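Local coordinates for periplasmic solute binding protein (Pectobacterium atrosepticum, PDB 4RY1), which probably binds a sugar in the periplasm and delivers it to an ABC-type importer, at residues A[171-176]-A[366-371]; A[186-189]-A[194-197]. One frame throughout, in Å; residues are numbered along the deposited sequence.

Contact 1 of 2, residues A[171-176]-A[366-371]; sequences ILTLGR and PFMENQ
The aliphatic chain of R176 lies against the methyl and sulfur of M368, an example of a buried arginine serving as an apolar wall. With CG anti to the backbone N (chi1 -178°), the chain runs outward from the helix, and R176 CB lies 3.8 Å from M368 CE. R176 CG is 3.9 Å from M368 CE. R176 CD touches both M368 CE, at 3.8 Å, and M368 SD, at 3.9 Å, as the two side chains cross at about a right angle. Beyond CD the chain turns polar: NE forms a salt bridge with D186, and NH2 donates to the carbonyls of V362 and A363. These bonds fix the charged end, with M368 SD lying obliquely beside the guanidinium. M368 has two modelled conformers, and this packing belongs to one of them. M368 O, buried and without a polar partner, lies 4.0 Å from L172 CD2. Nearby, one water donates to T173 OG1, whose other partner is the carbonyl of L169; its link to E369 OE2 rests on one of two conformers and is doubtful. Helix 169-183 thus packs on the 3-10 turn leading into helix 371-385, with Y247 of strand 245-249 against T173, and helices 69-74 and 391-409 against F367.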
ATOM      1  N   ILE A 171       4.274   0.475  10.298  1.00 13.41           N
ATOM      2  CA  ILE A 171       4.379  -0.207  11.598  1.00 13.84           C
ATOM      3  C   ILE A 171       3.019  -0.260  12.297  1.00 12.94           C
ATOM      4  O   ILE A 171       2.744  -1.247  12.995  1.00 14.33           O
ATOM      5  CB  ILE A 171       5.479   0.377  12.500  1.00 13.99           C
ATOM      6  CG1 ILE A 171       6.817   0.456  11.755  1.00 15.66           C
ATOM      7  CG2 ILE A 171       5.612  -0.444  13.790  1.00 14.75           C
ATOM      8  CD1 ILE A 171       7.352  -0.845  11.204  1.00 16.03           C
ATOM      9  N   LEU A 172       2.159   0.727  12.070  1.00 13.37           N
ATOM     10  CA  LEU A 172       0.762   0.630  12.543  1.00 13.70           C
ATOM     11  C   LEU A 172       0.106  -0.617  11.965  1.00 15.94           C
ATOM     12  O   LEU A 172      -0.607  -1.346  12.647  1.00 15.87           O
ATOM     13  CB  LEU A 172      -0.045   1.855  12.155  1.00 14.77           C
ATOM     14  CG  LEU A 172      -1.525   1.821  12.526  1.00 14.43           C
ATOM     15  CD1 LEU A 172      -1.670   1.799  14.027  1.00 17.47           C
ATOM     16  CD2 LEU A 172      -2.224   3.032  11.930  1.00 18.33           C
ATOM     17  N   THR A 173       0.357  -0.852  10.685  1.00 13.23           N
ATOM     18  CA  THR A 173      -0.259  -1.969   9.981  1.00 14.02           C
ATOM     19  C   THR A 173       0.346  -3.282  10.448  1.00 14.69           C
ATOM     20  O   THR A 173      -0.339  -4.284  10.592  1.00 15.35           O
ATOM     21  CB  THR A 173      -0.108  -1.802   8.458  1.00 12.92           C
ATOM     22  OG1 THR A 173      -0.668  -0.540   8.087  1.00 13.41           O
ATOM     23  CG2 THR A 173      -0.807  -2.907   7.732  1.00 13.55           C
ATOM     24  N   LEU A 174       1.650  -3.277  10.693  1.00 13.63           N
ATOM     25  CA  LEU A 174       2.330  -4.452  11.250  1.00 13.76           C
ATOM     26  C   LEU A 174       1.712  -4.837  12.619  1.00 15.21           C
ATOM     27  O   LEU A 174       1.425  -6.008  12.892  1.00 16.20           O
ATOM     28  CB  LEU A 174       3.824  -4.185  11.404  1.00 16.02           C
ATOM     29  CG  LEU A 174       4.712  -5.386  11.765  1.00 15.27           C
ATOM     30  CD1 LEU A 174       4.799  -6.392  10.636  1.00 17.28           C
ATOM     31  CD2 LEU A 174       6.108  -4.927  12.165  1.00 16.33           C
ATOM     32  N   GLY A 175       1.504  -3.818  13.443  1.00 13.87           N
ATOM     33  CA  GLY A 175       0.850  -3.966  14.750  1.00 15.47           C
ATOM     34  C   GLY A 175      -0.569  -4.495  14.574  1.00 19.81           C
ATOM     35  O   GLY A 175      -1.005  -5.399  15.286  1.00 19.61           O
ATOM     36  N   ARG A 176      -1.304  -3.913  13.630  1.00 16.23           N
ATOM     37  CA  ARG A 176      -2.662  -4.388  13.314  1.00 16.90           C
ATOM     38  C   ARG A 176      -2.668  -5.873  12.947  1.00 18.26           C
ATOM     39  O   ARG A 176      -3.573  -6.626  13.361  1.00 19.33           O
ATOM     40  CB  ARG A 176      -3.259  -3.578  12.166  1.00 18.62           C
ATOM     41  CG  ARG A 176      -4.680  -4.010  11.840  1.00 22.76           C
ATOM     42  CD  ARG A 176      -4.837  -4.372  10.396  1.00 24.36           C
ATOM     43  NE  ARG A 176      -6.123  -4.964  10.051  1.00 19.13           N
ATOM     44  CZ  ARG A 176      -6.259  -6.135   9.454  1.00 18.78           C
ATOM     45  NH1 ARG A 176      -5.197  -6.824   9.071  1.00 22.37           N
ATOM     46  NH2 ARG A 176      -7.473  -6.602   9.187  1.00 21.34           N
ATOM     47  N   PRO A 366     -10.633   0.852   5.241  1.00 15.03           N
ATOM     48  CA  PRO A 366      -9.907   1.969   4.634  1.00 14.16           C
ATOM     49  C   PRO A 366      -9.577   3.074   5.646  1.00 14.78           C
ATOM     50  O   PRO A 366      -8.670   3.905   5.404  1.00 15.09           O
ATOM     51  CB  PRO A 366     -10.881   2.456   3.567  1.00 13.71           C
ATOM     52  CG  PRO A 366     -12.235   2.061   4.057  1.00 16.13           C
ATOM     53  CD  PRO A 366     -12.004   0.726   4.704  1.00 15.47           C
ATOM     54  N   PHE A 367     -10.326   3.112   6.750  1.00 14.90           N
ATOM     55  CA  PHE A 367     -10.124   4.169   7.739  1.00 16.76           C
ATOM     56  C   PHE A 367      -8.838   4.025   8.536  1.00 16.14           C
ATOM     57  O   PHE A 367      -8.373   5.001   9.113  1.00 17.64           O
ATOM     58  CB  PHE A 367     -11.341   4.269   8.649  1.00 15.40           C
ATOM     59  CG  PHE A 367     -12.582   4.650   7.903  1.00 15.24           C
ATOM     60  CD1 PHE A 367     -12.740   5.936   7.402  1.00 16.26           C
ATOM     61  CD2 PHE A 367     -13.569   3.722   7.660  1.00 16.83           C
ATOM     62  CE1 PHE A 367     -13.858   6.276   6.663  1.00 17.13           C
ATOM     63  CE2 PHE A 367     -14.699   4.059   6.951  1.00 15.09           C
ATOM     64  CZ  PHE A 367     -14.847   5.339   6.449  1.00 16.65           C
ATOM     65  N   MET A 368      -8.259   2.822   8.547  1.00 16.53           N
ATOM     66  CA  MET A 368      -6.932   2.630   9.160  0.50 15.69           C
ATOM     67  C   MET A 368      -5.865   3.481   8.468  1.00 16.82           C
ATOM     68  O   MET A 368      -4.858   3.860   9.096  1.00 17.05           O
ATOM     69  CB  MET A 368      -6.549   1.141   9.244  0.50 16.86           C
ATOM     70  CG  MET A 368      -5.850   0.519   8.036  0.50 18.79           C
ATOM     71  SD  MET A 368      -5.144  -1.128   8.338  0.50 16.90           S
ATOM     72  CE  MET A 368      -4.267  -0.697   9.825  0.50 14.21           C
ATOM     73  N   GLU A 369      -6.099   3.801   7.193  0.50 14.48           N
ATOM     74  CA  GLU A 369      -5.189   4.675   6.427  0.50 15.59           C
ATOM     75  C   GLU A 369      -5.609   6.149   6.386  0.50 15.68           C
ATOM     76  O   GLU A 369      -5.027   6.933   5.640  0.50 16.54           O
ATOM     77  CB  GLU A 369      -4.995   4.146   5.010  0.50 15.07           C
ATOM     78  CG  GLU A 369      -4.584   2.688   4.993  0.50 17.38           C
ATOM     79  CD  GLU A 369      -3.722   2.323   3.805  0.50 26.97           C
ATOM     80  OE1 GLU A 369      -3.382   3.211   2.997  0.50 14.52           O
ATOM     81  OE2 GLU A 369      -3.374   1.131   3.684  0.50 25.11           O
ATOM     82  N   ASN A 370      -6.595   6.534   7.199  1.00 14.91           N
ATOM     83  CA  ASN A 370      -7.015   7.939   7.278  1.00 15.65           C
ATOM     84  C   ASN A 370      -5.782   8.790   7.607  1.00 14.52           C
ATOM     85  O   ASN A 370      -5.055   8.454   8.543  1.00 16.25           O
ATOM     86  CB  ASN A 370      -8.110   8.104   8.340  1.00 17.53           C
ATOM     87  CG  ASN A 370      -8.461   9.551   8.619  1.00 17.71           C
ATOM     88  OD1 ASN A 370      -7.746  10.231   9.343  1.00 19.14           O
ATOM     89  ND2 ASN A 370      -9.591  10.012   8.087  1.00 20.68           N
ATOM     90  N   GLN A 371      -5.551   9.871   6.873  1.00 16.43           N
ATOM     91  CA  GLN A 371      -4.289  10.607   7.029  1.00 16.73           C
ATOM     92  C   GLN A 371      -4.190  11.259   8.417  1.00 15.82           C
ATOM     93  O   GLN A 371      -3.114  11.274   9.003  1.00 16.31           O
ATOM     94  CB  GLN A 371      -4.108  11.669   5.941  1.00 25.60           C
TER
HETATM   95  O   HOH W   1      -1.133  -0.248   5.345  1.00 16.02           O

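Contact 2 of 2, residues A[186-189]-A[194-197]; sequences DMID and SIAY
M187 sets its CA over one face of the Y197 ring, toward the rim: M187 CA stands 3.9 Å from the ring centroid, 24° off the normal, in a CH-pi contact. From there the side chain passes along the ring's CE2 and OH rim, just outside its outline, M187 CB lying 3.7 Å from Y197 OH and M187 CG 3.9 Å from Y197 CE2. An extended start (CG anti to the backbone N, chi1 -176°) followed by a bend at chi3 keeps the terminal methyl close to the phenol end as well. The carbonyl of the same methionine reaches the opposing chain. M187 O accepts from A196 N at 2.8 Å, and I195 CA adds a CH...O contact. M187 N, by contrast, is buried without a polar partner. Next along, I188 and I195 form a non-hydrogen-bonded pair whose side chains diverge at first, yet I188 CD1 and I195 CD1 come back to 4.2 Å. D189 N then donates to S194 O at 2.8 Å and S194 N to D189 O at 3.1 Å. Before the strand, D186 OD2 accepts from I188 N at 3.2 Å, met from above the carboxylate plane, in an Asx turn, while D186 OD1 forms a salt bridge with R176. In the short connection D189 OD1 accepts from K192 N and S194 OG bonds to K192 O. The whole is a two-stranded antiparallel beta hairpin with a four-residue loop, its I195 side packed against helix 391-409.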
ATOM      1  N   ASP A 186     -10.206  -6.492  14.100  1.00 20.55           N
ATOM      2  CA  ASP A 186      -9.582  -5.366  13.401  1.00 20.38           C
ATOM      3  C   ASP A 186      -9.464  -4.178  14.353  1.00 20.32           C
ATOM      4  O   ASP A 186     -10.059  -4.144  15.422  1.00 21.86           O
ATOM      5  CB  ASP A 186     -10.393  -4.960  12.155  1.00 19.65           C
ATOM      6  CG  ASP A 186      -9.685  -3.890  11.311  1.00 18.89           C
ATOM      7  OD1 ASP A 186      -8.459  -4.014  11.119  1.00 21.70           O
ATOM      8  OD2 ASP A 186     -10.335  -2.890  10.933  1.00 22.67           O
ATOM      9  N   MET A 187      -8.635  -3.224  13.948  1.00 17.70           N
ATOM     10  CA  MET A 187      -8.435  -1.948  14.627  1.00 19.76           C
ATOM     11  C   MET A 187      -9.650  -1.003  14.599  1.00 19.76           C
ATOM     12  O   MET A 187      -9.819  -0.194  15.508  1.00 21.10           O
ATOM     13  CB  MET A 187      -7.206  -1.281  13.961  1.00 25.29           C
ATOM     14  CG  MET A 187      -6.698   0.031  14.527  1.00 27.41           C
ATOM     15  SD  MET A 187      -5.297   0.657  13.533  1.00 20.80           S
ATOM     16  CE  MET A 187      -4.106  -0.584  14.012  1.00 51.11           C
ATOM     17  N   ILE A 188     -10.481  -1.101  13.548  1.00 19.56           N
ATOM     18  CA  ILE A 188     -11.602  -0.148  13.323  1.00 19.48           C
ATOM     19  C   ILE A 188     -12.958  -0.853  13.485  1.00 20.54           C
ATOM     20  O   ILE A 188     -13.151  -1.951  12.966  1.00 22.66           O
ATOM     21  CB  ILE A 188     -11.569   0.478  11.903  1.00 18.41           C
ATOM     22  CG1 ILE A 188     -10.175   1.021  11.556  1.00 20.60           C
ATOM     23  CG2 ILE A 188     -12.668   1.528  11.729  1.00 19.70           C
ATOM     24  CD1 ILE A 188      -9.752   2.194  12.409  1.00 20.11           C
ATOM     25  N   ASP A 189     -13.869  -0.197  14.197  1.00 19.24           N
ATOM     26  CA  ASP A 189     -15.296  -0.566  14.241  1.00 21.78           C
ATOM     27  C   ASP A 189     -16.068   0.485  13.458  1.00 21.14           C
ATOM     28  O   ASP A 189     -16.392   1.536  13.998  1.00 22.52           O
ATOM     29  CB  ASP A 189     -15.833  -0.649  15.690  1.00 22.12           C
ATOM     30  CG  ASP A 189     -17.230  -1.244  15.759  1.00 26.79           C
ATOM     31  OD1 ASP A 189     -18.004  -1.069  14.794  1.00 27.74           O
ATOM     32  OD2 ASP A 189     -17.570  -1.872  16.778  1.00 31.27           O
ATOM     33  N   SER A 194     -15.526   4.163  15.478  0.50 20.57           N
ATOM     34  CA  SER A 194     -14.574   4.144  16.581  0.50 21.04           C
ATOM     35  C   SER A 194     -13.474   3.121  16.405  0.50 21.99           C
ATOM     36  O   SER A 194     -13.550   2.215  15.566  0.50 22.79           O
ATOM     37  CB  SER A 194     -15.298   3.855  17.916  0.50 22.80           C
ATOM     38  OG  SER A 194     -16.253   4.858  18.230  0.50 27.68           O
ATOM     39  N   ILE A 195     -12.439   3.301  17.214  1.00 22.53           N
ATOM     40  CA  ILE A 195     -11.417   2.286  17.382  1.00 22.00           C
ATOM     41  C   ILE A 195     -12.080   1.054  18.045  1.00 23.75           C
ATOM     42  O   ILE A 195     -12.843   1.177  19.007  1.00 26.79           O
ATOM     43  CB  ILE A 195     -10.233   2.826  18.226  1.00 22.35           C
ATOM     44  CG1 ILE A 195      -9.460   3.923  17.477  1.00 19.74           C
ATOM     45  CG2 ILE A 195      -9.292   1.704  18.648  1.00 23.04           C
ATOM     46  CD1 ILE A 195      -8.698   3.448  16.253  1.00 22.27           C
ATOM     47  N   ALA A 196     -11.816  -0.118  17.485  1.00 21.64           N
ATOM     48  CA  ALA A 196     -12.364  -1.389  17.980  1.00 21.11           C
ATOM     49  C   ALA A 196     -11.582  -1.959  19.172  1.00 21.88           C
ATOM     50  O   ALA A 196     -12.116  -2.726  19.989  1.00 27.43           O
ATOM     51  CB  ALA A 196     -12.415  -2.416  16.864  1.00 21.80           C
ATOM     52  N   TYR A 197     -10.301  -1.620  19.239  1.00 23.17           N
ATOM     53  CA  TYR A 197      -9.459  -2.024  20.374  1.00 22.39           C
ATOM     54  C   TYR A 197      -9.961  -1.369  21.661  1.00 22.60           C
ATOM     55  O   TYR A 197     -10.348  -0.205  21.679  1.00 23.10           O
ATOM     56  CB  TYR A 197      -7.980  -1.651  20.156  1.00 20.90           C
ATOM     57  CG  TYR A 197      -7.272  -2.279  18.973  1.00 20.05           C
ATOM     58  CD1 TYR A 197      -7.752  -3.403  18.328  1.00 21.57           C
ATOM     59  CD2 TYR A 197      -6.086  -1.735  18.515  1.00 21.63           C
ATOM     60  CE1 TYR A 197      -7.085  -3.955  17.237  1.00 19.64           C
ATOM     61  CE2 TYR A 197      -5.417  -2.272  17.433  1.00 20.30           C
ATOM     62  CZ  TYR A 197      -5.912  -3.381  16.795  1.00 24.17           C
ATOM     63  OH  TYR A 197      -5.224  -3.879  15.721  1.00 20.03           O
TER

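Overall arrangement
From the N terminus, the chain first builds strands of the large mixed sheet before reaching helix 169-183, which supplies the first half of contact 1. Soon after this helix comes the small hairpin of contact 2, closed across only four residues. The chain then passes through much of the remaining fold before the loop ahead of helix 371-385 returns to the helix and completes contact 1, bridging 189 residues. The local closure therefore falls within the long-range one. Their centres are 11 Å apart and they share a boundary: M187 CE packs 3.4 Å from L172 CD1, and Y197 OH approaches R176 CA. Together they tie helix 169-183 to the hairpin and to the loop that leads into helix 371-385.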